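Local coordinates for protein probable tagatose 6-phosphate kinase (Sinorhizobium meliloti, PDB 3TXV) that probably acts in carbohydrate metabolism, with a tentative tagatose-6-phosphate kinase activity and a sequence related to GatZ/KbaZ-like aldolase subunits, at residues A36-A41 / R73-I78; Y301-I306 / V380-T385; P312-R317 / M374-G379; Q348-F351 / R356-Y359; Y359-P364 / A368-L373. One frame throughout, in Å; residues are numbered along the deposited sequence.

Contact 1 (A36-A41 / R73-I78); sequences AAMLRA and RFVGAI
Met38, present as selenomethionine, reaches from helix 31-43 to Val75 and Ile78 on helix 68-81. The side-chain contacts are apolar and all run through this one long side chain. Its first torsion sets CG anti to the carbonyl carbon (chi1 -78°), and the chain then runs extended, so its last two atoms meet the other helix. SE of Met38 lies 3.7 Å from CG2 of Ile78, and the two side chains meet at about a right angle. The terminal methyl goes further. CE of Met38 is 3.7 Å from CG1 of Val75, the branch anti to the backbone N.

One approach involves the backbone. CE of Met38 is 3.4 Å from O of Val75, so the methyl rests near the helix backbone as well as the valine side chain.

Further apolar residues pack nearby. Ile82, Phe84 and Val48 touch Met38, and Val75 also leans on Ile50 of strand 48-53. On another side of helix 31-43, Arg40 forms a salt bridge with Asp416 of helix 407-424.

The two helices follow successive strands of the closed eight-stranded parallel sheet. Such packing of neighbouring outer helices is typical of a (beta/alpha)8, or TIM, barrel.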
# COMPACT_ATOMS: atom_id res chain seq x y z
N ALA A 36 8.14 10.78 1.99
CA ALA A 36 8.92 10.48 0.79
C ALA A 36 8.08 10.44 -0.48
O ALA A 36 8.50 10.90 -1.54
CB ALA A 36 9.66 9.18 0.98
N ALA A 37 6.89 9.89 -0.37
CA ALA A 37 5.96 9.89 -1.48
C ALA A 37 5.60 11.29 -1.83
O ALA A 37 5.59 11.65 -2.99
CB ALA A 37 4.71 9.08 -1.17
N MSE A 38 5.29 12.10 -0.84
CA MSE A 38 4.96 13.47 -1.15
C MSE A 38 6.14 14.16 -1.87
O MSE A 38 5.98 14.63 -2.98
CB MSE A 38 4.51 14.22 0.10
CG MSE A 38 3.08 13.94 0.53
SE MSE A 38 3.05 14.38 2.38
CE MSE A 38 1.18 14.64 2.78
N LEU A 39 7.34 14.15 -1.28
CA LEU A 39 8.52 14.79 -1.87
C LEU A 39 8.75 14.46 -3.33
O LEU A 39 9.15 15.32 -4.11
CB LEU A 39 9.79 14.51 -1.05
CG LEU A 39 9.90 15.21 0.33
CD1 LEU A 39 11.17 14.84 1.08
CD2 LEU A 39 9.80 16.74 0.23
N ARG A 40 8.49 13.22 -3.73
CA ARG A 40 8.67 12.87 -5.13
C ARG A 40 7.58 13.49 -5.99
O ARG A 40 7.87 14.12 -7.02
CB ARG A 40 8.75 11.35 -5.29
CG ARG A 40 8.44 10.84 -6.69
CD ARG A 40 9.44 11.26 -7.70
NE ARG A 40 10.79 11.05 -7.19
CZ ARG A 40 11.88 10.99 -7.95
NH1 ARG A 40 11.79 11.10 -9.26
NH2 ARG A 40 13.06 10.80 -7.39
N ALA A 41 6.32 13.34 -5.57
CA ALA A 41 5.22 14.01 -6.25
C ALA A 41 5.54 15.50 -6.46
O ALA A 41 5.43 16.01 -7.58
CB ALA A 41 3.94 13.84 -5.49
N ARG A 73 -5.66 13.62 9.17
CA ARG A 73 -4.96 14.70 9.81
C ARG A 73 -3.52 14.27 10.04
O ARG A 73 -2.60 15.08 9.96
CB ARG A 73 -5.67 15.07 11.11
N PHE A 74 -3.34 12.99 10.36
CA PHE A 74 -2.04 12.33 10.31
C PHE A 74 -1.27 12.66 9.01
O PHE A 74 -0.20 13.26 9.06
CB PHE A 74 -2.28 10.82 10.44
CG PHE A 74 -1.03 9.98 10.31
CD1 PHE A 74 -0.15 9.85 11.38
CD2 PHE A 74 -0.77 9.29 9.13
CE1 PHE A 74 0.99 9.09 11.26
CE2 PHE A 74 0.36 8.52 9.00
CZ PHE A 74 1.24 8.41 10.06
N VAL A 75 -1.83 12.29 7.87
CA VAL A 75 -1.27 12.66 6.57
C VAL A 75 -1.11 14.20 6.43
O VAL A 75 -0.12 14.70 5.88
CB VAL A 75 -2.11 12.05 5.40
CG1 VAL A 75 -1.55 12.44 4.06
CG2 VAL A 75 -2.12 10.54 5.48
N GLY A 76 -2.07 14.97 6.91
CA GLY A 76 -1.93 16.42 6.83
C GLY A 76 -0.76 17.02 7.62
O GLY A 76 -0.15 18.03 7.22
N ALA A 77 -0.44 16.38 8.75
CA ALA A 77 0.62 16.85 9.62
C ALA A 77 1.99 16.81 8.92
O ALA A 77 2.81 17.75 9.01
CB ALA A 77 0.62 16.01 10.89
N ILE A 78 2.21 15.69 8.22
CA ILE A 78 3.38 15.42 7.40
C ILE A 78 3.51 16.50 6.31
O ILE A 78 4.58 17.09 6.12
CB ILE A 78 3.23 13.99 6.79
CG1 ILE A 78 3.24 12.96 7.89
CG2 ILE A 78 4.31 13.65 5.82
CD1 ILE A 78 2.87 11.60 7.41

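Contact 2 (Y301-I306 / V380-T385); sequences YGLDQI and VAIPET
Ile382 points its side chain at helix 290-310 and divides it between Leu303 and Ile306. Its long branch goes to the leucine. CD1 of Ile382 is 3.9 Å from CD2 of Leu303, and these side chains meet at about a right angle. Its short branch serves the other residue: CG2 of Ile382 is 4.2 Å from CD1 of Ile306, at a slanting angle. The split follows from chi1 of Ile382 (-63°), which puts CG1 beside the backbone N and CG2 anti to it.

Leu303 and Ile306 are three residues apart on the helix, so both present side chains to Ile382. Ile306 is directed at the loop from its CB on. Leu303 sets off to one side, and its CD2 comes to Ile382.

Ile382 stands just before Pro383, the N-cap residue of helix 384-390. The contact therefore joins the long helix after the last barrel strand to the lead-in of a short helix. Leu386 and Phe390 of that short helix also touch Ile306, and Ile387 touches Ile382. The backbone of Ile382 is hydrogen-bonded to Pro405. On helix 290-310 itself, Asp304 accepts hydrogen bonds from N of Leu319 and N of Ala320.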
# COMPACT_ATOMS: atom_id res chain seq x y z
N TYR A 301 18.36 -0.65 8.53
CA TYR A 301 19.31 -1.70 8.94
C TYR A 301 20.75 -1.39 8.55
O TYR A 301 21.64 -1.62 9.35
CB TYR A 301 18.89 -3.09 8.42
CG TYR A 301 17.86 -3.83 9.27
CD1 TYR A 301 17.11 -3.17 10.23
CD2 TYR A 301 17.63 -5.20 9.08
CE1 TYR A 301 16.17 -3.82 10.98
CE2 TYR A 301 16.68 -5.88 9.85
CZ TYR A 301 15.96 -5.18 10.80
OH TYR A 301 15.00 -5.83 11.59
N GLY A 302 20.98 -0.88 7.35
CA GLY A 302 22.25 -0.18 7.01
C GLY A 302 22.70 0.85 8.05
O GLY A 302 23.81 0.77 8.62
N LEU A 303 21.80 1.79 8.36
CA LEU A 303 22.08 2.80 9.39
C LEU A 303 22.33 2.15 10.74
O LEU A 303 23.18 2.60 11.51
CB LEU A 303 20.95 3.82 9.49
CG LEU A 303 20.85 4.68 8.24
CD1 LEU A 303 19.65 5.62 8.26
CD2 LEU A 303 22.11 5.42 8.09
N ASP A 304 21.60 1.09 11.03
CA ASP A 304 21.85 0.35 12.24
C ASP A 304 23.31 -0.11 12.26
O ASP A 304 23.99 0.10 13.27
CB ASP A 304 20.89 -0.82 12.35
CG ASP A 304 20.99 -1.52 13.68
OD1 ASP A 304 21.10 -0.82 14.72
OD2 ASP A 304 20.95 -2.78 13.68
N GLN A 305 23.81 -0.70 11.16
CA GLN A 305 25.19 -1.23 11.17
C GLN A 305 26.26 -0.13 11.13
O GLN A 305 27.32 -0.27 11.71
CB GLN A 305 25.43 -2.23 10.06
CG GLN A 305 24.47 -3.37 10.00
CD GLN A 305 24.17 -3.74 8.55
OE1 GLN A 305 24.97 -4.39 7.88
NE2 GLN A 305 23.02 -3.28 8.04
N ILE A 306 25.98 0.96 10.45
CA ILE A 306 26.88 2.09 10.51
C ILE A 306 27.02 2.60 11.96
O ILE A 306 28.14 2.86 12.44
CB ILE A 306 26.39 3.16 9.60
CG1 ILE A 306 26.93 2.89 8.21
CG2 ILE A 306 26.76 4.54 10.11
CD1 ILE A 306 26.07 3.55 7.16
N VAL A 380 25.35 13.88 12.35
CA VAL A 380 26.53 13.12 11.97
C VAL A 380 26.60 13.01 10.48
O VAL A 380 25.69 12.50 9.85
CB VAL A 380 26.57 11.73 12.63
CG1 VAL A 380 27.86 11.02 12.30
CG2 VAL A 380 26.41 11.82 14.14
N ALA A 381 27.69 13.51 9.91
CA ALA A 381 27.95 13.35 8.49
C ALA A 381 28.56 11.98 8.25
O ALA A 381 29.74 11.78 8.52
CB ALA A 381 28.87 14.43 8.01
N ILE A 382 27.76 11.04 7.75
CA ILE A 382 28.29 9.72 7.42
C ILE A 382 29.30 9.80 6.26
O ILE A 382 29.06 10.45 5.22
CB ILE A 382 27.16 8.71 7.14
CG1 ILE A 382 26.32 8.51 8.41
CG2 ILE A 382 27.74 7.36 6.68
CD1 ILE A 382 24.86 8.20 8.14
N PRO A 383 30.46 9.18 6.46
CA PRO A 383 31.44 9.04 5.39
C PRO A 383 30.89 8.24 4.20
O PRO A 383 30.21 7.23 4.43
CB PRO A 383 32.59 8.30 6.08
CG PRO A 383 32.46 8.69 7.51
CD PRO A 383 31.02 8.87 7.79
N GLU A 384 31.18 8.69 2.98
CA GLU A 384 30.72 8.02 1.75
C GLU A 384 31.08 6.53 1.71
O GLU A 384 30.39 5.71 1.09
CB GLU A 384 31.38 8.61 0.51
CG GLU A 384 31.58 10.10 0.48
CD GLU A 384 32.14 10.58 -0.86
OE1 GLU A 384 31.76 11.70 -1.27
OE2 GLU A 384 32.94 9.84 -1.50
N THR A 385 32.19 6.20 2.35
CA THR A 385 32.76 4.89 2.28
C THR A 385 31.94 3.92 3.10
O THR A 385 31.93 2.71 2.79
CB THR A 385 34.19 4.92 2.82
OG1 THR A 385 34.19 5.51 4.13
CG2 THR A 385 35.08 5.72 1.94

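Contact 3 (P312-R317 / M374-G379); sequences PAARER and MSLLDG
The loop joining helix 290-310 to helix 319-329 meets the C-terminal end of helix 364-376 here. Leu376, near that helix end, is touched by two consecutive loop residues, Ala314 and Arg315. Its CG is anti to the backbone N (chi1 171°), which carries the two methyls out to the loop, each to a different partner. CD1 of Leu376 is 4.0 Å from CB of Ala314. CD2 of Leu376 is 3.7 Å from CD of Arg315 and 4.0 Å from NE of the same arginine.

The part of Arg315 used is thus the aliphatic chain where it joins the guanidinium. The methyl comes to the guanidinium at a slant. Past this point the charged end has another role: NH1 of Arg315 forms a salt bridge with OD1 of Asp304. Charge and apolar packing thus hold the same side chain from two places.

The contact lies at the protein surface, and Ala314 is exposed. Phe311 also touches Leu376. Leu377, the next residue, touches Ala307 of helix 290-310 and Ala407 of helix 407-424. Arg315 packs on Ala307 and Ala308 of helix 290-310 and on Glu372 and Leu373 of helix 364-376, so it bridges these two helices.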
# COMPACT_ATOMS: atom_id res chain seq x y z
N PRO A 312 30.06 1.85 18.83
CA PRO A 312 29.58 0.56 19.38
C PRO A 312 29.11 0.64 20.84
O PRO A 312 28.41 -0.26 21.30
CB PRO A 312 30.80 -0.36 19.29
CG PRO A 312 31.95 0.50 18.76
CD PRO A 312 31.52 1.93 18.72
N ALA A 313 29.49 1.69 21.56
CA ALA A 313 29.23 1.73 22.99
C ALA A 313 27.85 2.25 23.28
O ALA A 313 27.23 1.84 24.27
CB ALA A 313 30.26 2.60 23.72
N ALA A 314 27.37 3.14 22.42
CA ALA A 314 26.26 4.01 22.76
C ALA A 314 24.88 3.34 22.75
O ALA A 314 23.85 4.03 22.86
CB ALA A 314 26.29 5.23 21.85
N ARG A 315 24.87 2.01 22.64
CA ARG A 315 23.60 1.28 22.50
C ARG A 315 23.46 -0.05 23.26
O ARG A 315 24.11 -1.05 22.93
CB ARG A 315 23.27 1.10 21.01
CG ARG A 315 22.01 1.82 20.59
CD ARG A 315 22.07 2.43 19.17
NE ARG A 315 22.88 1.69 18.20
CZ ARG A 315 22.41 1.09 17.11
NH1 ARG A 315 21.11 1.09 16.81
NH2 ARG A 315 23.26 0.47 16.31
N GLU A 316 22.59 -0.03 24.28
CA GLU A 316 22.19 -1.25 25.01
C GLU A 316 22.03 -2.36 23.98
O GLU A 316 22.69 -3.38 24.06
N ARG A 317 21.17 -2.12 22.98
CA ARG A 317 20.86 -3.12 21.94
C ARG A 317 20.70 -2.53 20.52
O ARG A 317 20.46 -1.32 20.32
CB ARG A 317 19.63 -4.04 22.36
N MSE A 374 18.10 6.98 15.12
CA MSE A 374 18.00 8.20 14.32
C MSE A 374 18.66 9.40 15.00
O MSE A 374 19.22 10.27 14.31
CB MSE A 374 16.55 8.54 13.98
CG MSE A 374 15.95 7.61 12.95
SE MSE A 374 17.15 7.42 11.45
CE MSE A 374 16.37 8.81 10.40
N SER A 375 18.59 9.43 16.33
CA SER A 375 19.01 10.59 17.07
C SER A 375 20.49 10.44 17.41
O SER A 375 21.21 11.42 17.62
CB SER A 375 18.14 10.77 18.32
OG SER A 375 18.64 10.00 19.40
N LEU A 376 20.94 9.20 17.47
CA LEU A 376 22.35 8.94 17.64
C LEU A 376 23.12 9.30 16.37
O LEU A 376 24.34 9.49 16.42
CB LEU A 376 22.57 7.50 18.00
CG LEU A 376 24.00 6.99 18.03
CD1 LEU A 376 24.68 7.70 19.15
CD2 LEU A 376 23.99 5.50 18.25
N LEU A 377 22.43 9.42 15.23
CA LEU A 377 23.10 9.83 13.98
C LEU A 377 22.76 11.27 13.53
O LEU A 377 23.21 11.72 12.48
CB LEU A 377 22.85 8.81 12.87
CG LEU A 377 23.37 7.38 13.09
CD1 LEU A 377 22.84 6.43 12.02
CD2 LEU A 377 24.87 7.28 13.15
N ASP A 378 21.97 11.97 14.36
CA ASP A 378 21.58 13.37 14.15
C ASP A 378 22.81 14.26 14.08
O ASP A 378 23.63 14.27 15.00
CB ASP A 378 20.75 13.82 15.35
CG ASP A 378 19.89 15.08 15.07
OD1 ASP A 378 19.39 15.66 16.07
OD2 ASP A 378 19.66 15.47 13.90
N GLY A 379 22.93 15.01 12.99
CA GLY A 379 24.07 15.89 12.76
C GLY A 379 25.29 15.20 12.17
O GLY A 379 26.16 15.86 11.56

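Contact 4 (Q348-F351 / R356-Y359); sequences QRHF and RIRY
Ile357 packs against the backbone of Arg349 on helix 342-351. CB of Ile357 is 3.7 Å from O of Arg349, and CD1 of Ile357 is 4.0 Å from the same oxygen. CG1 of Ile357 is anti to the backbone N (chi1 -167°). This leads CD1 on toward His350: CD1 of Ile357 lies 4.5 Å from ND1 of His350, slanted to the ring.

A water ties the two backbones together. It donates to O of Arg349 at 2.8 Å and accepts from N of Ile357 at 2.9 Å. The same carbonyl thus meets both the water and the isoleucine.

The second shell fixes the polar side chains. ND1 of His350 pairs with OH of Tyr301, probably as a hydrogen bond, and Tyr301 also touches Ile357. The guanidinium of Arg349 turns off to a salt bridge with Glu324 and a cation-pi contact with Trp334. Met327 of helix 319-329 touches both Arg349 and Ile357.

In the 356-359 segment, N of Tyr359 bonds to O of Arg356 at 3.0 Å. Here a loop with helical backbone angles packs against helix 342-351, with a water bridging carbonyl and amide. It belongs to the helical region following the last strand of the barrel.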
# COMPACT_ATOMS: atom_id res chain seq x y z
N GLN A 348 13.46 -14.88 7.36
CA GLN A 348 12.29 -14.24 6.80
C GLN A 348 11.65 -13.15 7.63
O GLN A 348 10.96 -12.29 7.08
CB GLN A 348 11.25 -15.27 6.43
CG GLN A 348 11.09 -15.32 4.96
CD GLN A 348 11.92 -16.37 4.36
OE1 GLN A 348 11.97 -17.48 4.90
NE2 GLN A 348 12.58 -16.08 3.23
N ARG A 349 11.85 -13.18 8.94
CA ARG A 349 11.35 -12.09 9.75
C ARG A 349 11.96 -10.75 9.30
O ARG A 349 11.29 -9.72 9.36
CB ARG A 349 11.62 -12.33 11.22
CG ARG A 349 10.52 -13.08 11.89
CD ARG A 349 10.63 -13.05 13.40
NE ARG A 349 11.83 -13.69 13.93
CZ ARG A 349 12.02 -15.01 13.97
NH1 ARG A 349 11.10 -15.83 13.48
NH2 ARG A 349 13.16 -15.50 14.49
N HIS A 350 13.20 -10.80 8.82
CA HIS A 350 13.92 -9.58 8.43
C HIS A 350 13.96 -9.37 6.92
O HIS A 350 13.92 -8.22 6.42
CB HIS A 350 15.36 -9.60 9.03
CG HIS A 350 15.37 -9.81 10.50
ND1 HIS A 350 15.19 -8.79 11.40
CD2 HIS A 350 15.45 -10.94 11.24
CE1 HIS A 350 15.19 -9.27 12.63
NE2 HIS A 350 15.35 -10.58 12.56
N PHE A 351 14.04 -10.47 6.17
CA PHE A 351 14.46 -10.33 4.80
C PHE A 351 13.44 -10.58 3.73
O PHE A 351 13.64 -10.17 2.58
CB PHE A 351 15.75 -11.08 4.57
CG PHE A 351 16.87 -10.53 5.39
CD1 PHE A 351 17.39 -9.26 5.10
CD2 PHE A 351 17.36 -11.22 6.48
CE1 PHE A 351 18.40 -8.70 5.86
CE2 PHE A 351 18.41 -10.65 7.25
CZ PHE A 351 18.92 -9.40 6.93
N ARG A 356 6.50 -8.46 6.50
CA ARG A 356 5.52 -8.36 7.56
C ARG A 356 6.09 -7.47 8.64
O ARG A 356 5.33 -6.87 9.40
CB ARG A 356 5.09 -9.72 8.14
CG ARG A 356 4.58 -10.75 7.15
CD ARG A 356 3.30 -10.36 6.46
NE ARG A 356 2.24 -10.02 7.39
CZ ARG A 356 1.07 -9.50 7.00
NH1 ARG A 356 0.86 -9.27 5.70
NH2 ARG A 356 0.12 -9.21 7.89
N ILE A 357 7.42 -7.37 8.70
CA ILE A 357 8.06 -6.51 9.72
C ILE A 357 7.43 -5.12 9.76
O ILE A 357 7.56 -4.44 10.75
CB ILE A 357 9.59 -6.40 9.52
CG1 ILE A 357 10.25 -5.79 10.74
CG2 ILE A 357 9.96 -5.59 8.27
CD1 ILE A 357 11.78 -5.95 10.70
N ARG A 358 6.73 -4.73 8.69
CA ARG A 358 6.15 -3.39 8.59
C ARG A 358 5.04 -3.08 9.62
O ARG A 358 4.70 -1.91 9.88
CB ARG A 358 5.67 -3.12 7.16
CG ARG A 358 4.35 -3.70 6.83
CD ARG A 358 3.89 -3.24 5.46
NE ARG A 358 2.87 -4.15 4.95
CZ ARG A 358 3.15 -5.22 4.20
NH1 ARG A 358 4.40 -5.47 3.86
NH2 ARG A 358 2.19 -6.03 3.81
N TYR A 359 4.47 -4.14 10.20
CA TYR A 359 3.42 -3.98 11.18
C TYR A 359 4.02 -3.69 12.57
O TYR A 359 3.30 -3.26 13.48
CB TYR A 359 2.49 -5.21 11.18
CG TYR A 359 1.76 -5.36 9.88
CD1 TYR A 359 0.54 -4.70 9.65
CD2 TYR A 359 2.29 -6.15 8.85
CE1 TYR A 359 -0.15 -4.83 8.43
CE2 TYR A 359 1.61 -6.29 7.62
CZ TYR A 359 0.40 -5.63 7.43
OH TYR A 359 -0.24 -5.76 6.22
O HOH W 1 9.56 -8.79 7.31

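Contact 5 (Y359-P364 / A368-L373); sequences YYWPHP and AAVDEL
Trp361 reaches Val370 of helix 364-376 with the benzene half of its indole. From CB the side chain starts off to one side of the helix. Chi1 of -62° then sets CG beside the backbone N, and chi2 of 126° turns the ring so that its six-membered part comes nearer. CE3 of Trp361 is 4.1 Å from CG2 of Val370. Next along the ring, CZ3 of Trp361 is 3.9 Å from the same methyl. That methyl approaches the ring at a slant, and the two side chains meet at about a right angle. Val370 points its CB at the loop, and CG2 is the branch beside its backbone N. Arg297 of helix 290-310 also touches Trp361.

The second link is through the backbone, at the start of the helix. N of Ala368 gives a weak hydrogen bond to O of Pro364 at 3.2 Å. Ala368 is four residues after Pro364, as in a first helical turn.

The lead-in is a type I turn from Tyr360 to His363, with N of His363 bonded to O of Tyr360 at 3.0 Å. His363 is the N-cap residue, and its ND1 accepts from N of Lys365. NE2 of His363 makes a weak bond to Glu330.

The loop thus turns directly into helix 364-376. Helix 319-329 touches Tyr360 through Val326 and Met327, and Ala369 through Leu319. Helix 290-310 lies against Trp361 and Leu373.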
# COMPACT_ATOMS: atom_id res chain seq x y z
N TYR A 359 4.47 -4.14 10.20
CA TYR A 359 3.42 -3.98 11.18
C TYR A 359 4.02 -3.69 12.57
O TYR A 359 3.30 -3.26 13.48
CB TYR A 359 2.49 -5.21 11.18
CG TYR A 359 1.76 -5.36 9.88
CD1 TYR A 359 0.54 -4.70 9.65
CD2 TYR A 359 2.29 -6.15 8.85
CE1 TYR A 359 -0.15 -4.83 8.43
CE2 TYR A 359 1.61 -6.29 7.62
CZ TYR A 359 0.40 -5.63 7.43
OH TYR A 359 -0.24 -5.76 6.22
N TYR A 360 5.34 -3.87 12.69
CA TYR A 360 6.03 -3.70 13.97
C TYR A 360 6.70 -2.34 14.13
O TYR A 360 7.04 -1.94 15.23
CB TYR A 360 7.01 -4.84 14.21
CG TYR A 360 6.30 -6.19 14.23
CD1 TYR A 360 5.96 -6.81 13.06
CD2 TYR A 360 5.94 -6.81 15.44
CE1 TYR A 360 5.29 -8.01 13.09
CE2 TYR A 360 5.29 -8.02 15.46
CZ TYR A 360 4.97 -8.61 14.28
OH TYR A 360 4.31 -9.82 14.24
N TRP A 361 6.87 -1.60 13.04
CA TRP A 361 7.36 -0.23 13.18
C TRP A 361 6.64 0.68 14.22
O TRP A 361 7.26 1.60 14.75
CB TRP A 361 7.52 0.43 11.82
CG TRP A 361 8.53 -0.30 10.94
CD1 TRP A 361 8.32 -0.77 9.67
CD2 TRP A 361 9.87 -0.64 11.27
NE1 TRP A 361 9.45 -1.37 9.20
CE2 TRP A 361 10.42 -1.30 10.16
CE3 TRP A 361 10.68 -0.43 12.40
CZ2 TRP A 361 11.74 -1.77 10.14
CZ3 TRP A 361 11.99 -0.91 12.38
CH2 TRP A 361 12.51 -1.56 11.26
N PRO A 362 5.33 0.44 14.50
CA PRO A 362 4.64 1.14 15.61
C PRO A 362 4.74 0.55 17.02
O PRO A 362 4.38 1.20 17.98
CB PRO A 362 3.17 1.14 15.17
CG PRO A 362 3.22 0.88 13.66
CD PRO A 362 4.36 -0.04 13.49
N HIS A 363 5.20 -0.68 17.17
CA HIS A 363 5.28 -1.21 18.50
C HIS A 363 6.22 -0.34 19.31
O HIS A 363 7.33 -0.10 18.87
CB HIS A 363 5.79 -2.64 18.51
CG HIS A 363 5.94 -3.20 19.89
ND1 HIS A 363 6.78 -2.64 20.84
CD2 HIS A 363 5.32 -4.24 20.50
CE1 HIS A 363 6.68 -3.32 21.97
NE2 HIS A 363 5.80 -4.30 21.79
N PRO A 364 5.79 0.11 20.50
CA PRO A 364 6.60 1.00 21.35
C PRO A 364 8.10 0.66 21.47
O PRO A 364 8.92 1.57 21.35
CB PRO A 364 5.89 0.92 22.73
CG PRO A 364 4.89 -0.18 22.61
CD PRO A 364 4.50 -0.18 21.16
N ALA A 368 11.09 3.05 19.49
CA ALA A 368 11.96 3.72 20.42
C ALA A 368 13.38 3.38 20.06
O ALA A 368 14.30 4.19 20.29
CB ALA A 368 11.66 3.27 21.83
N ALA A 369 13.57 2.18 19.52
CA ALA A 369 14.87 1.79 19.01
C ALA A 369 15.24 2.65 17.77
O ALA A 369 16.36 3.20 17.68
CB ALA A 369 14.88 0.32 18.70
N VAL A 370 14.29 2.80 16.85
CA VAL A 370 14.48 3.67 15.71
C VAL A 370 14.90 5.06 16.16
O VAL A 370 15.91 5.56 15.70
CB VAL A 370 13.23 3.72 14.81
CG1 VAL A 370 13.30 4.88 13.84
CG2 VAL A 370 13.11 2.41 14.04
N ASP A 371 14.18 5.66 17.10
CA ASP A 371 14.52 6.99 17.60
C ASP A 371 15.85 7.04 18.34
O ASP A 371 16.54 8.03 18.30
CB ASP A 371 13.39 7.56 18.45
CG ASP A 371 12.20 8.07 17.58
OD1 ASP A 371 11.72 7.33 16.67
OD2 ASP A 371 11.75 9.22 17.81
N GLU A 372 16.22 5.96 19.00
CA GLU A 372 17.54 5.93 19.59
C GLU A 372 18.58 6.06 18.46
O GLU A 372 19.55 6.82 18.56
CB GLU A 372 17.74 4.65 20.42
CG GLU A 372 18.97 4.66 21.32
CD GLU A 372 18.98 3.51 22.34
OE1 GLU A 372 19.01 2.33 21.95
OE2 GLU A 372 18.99 3.79 23.56
N LEU A 373 18.32 5.34 17.36
CA LEU A 373 19.25 5.20 16.26
C LEU A 373 19.28 6.43 15.41
O LEU A 373 20.35 6.85 15.00
CB LEU A 373 18.89 3.98 15.41
CG LEU A 373 19.47 3.83 14.00
CD1 LEU A 373 20.99 3.71 14.01
CD2 LEU A 373 18.84 2.65 13.28

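In the fold
From the N terminus, contact 1 comes first and closes a loop of 31 residues between two outer helices of the barrel, with strand 48-53 inside it. It is complete before the others begin and touches none of them; its centre is about 20 Å from that of contact 5. The other four lie in the helical region after the last barrel strand. Contact 2 closes the widest loop, from helix 290-310 to the loop leading into helix 384-390. Contact 3 is nested within it. Contacts 4 and 5 lie inside both and follow each other, sharing Tyr359. Helix 290-310 is the common surface: its residues touch members of contacts 3, 4 and 5. Contacts 3 and 5 both use helix 364-376.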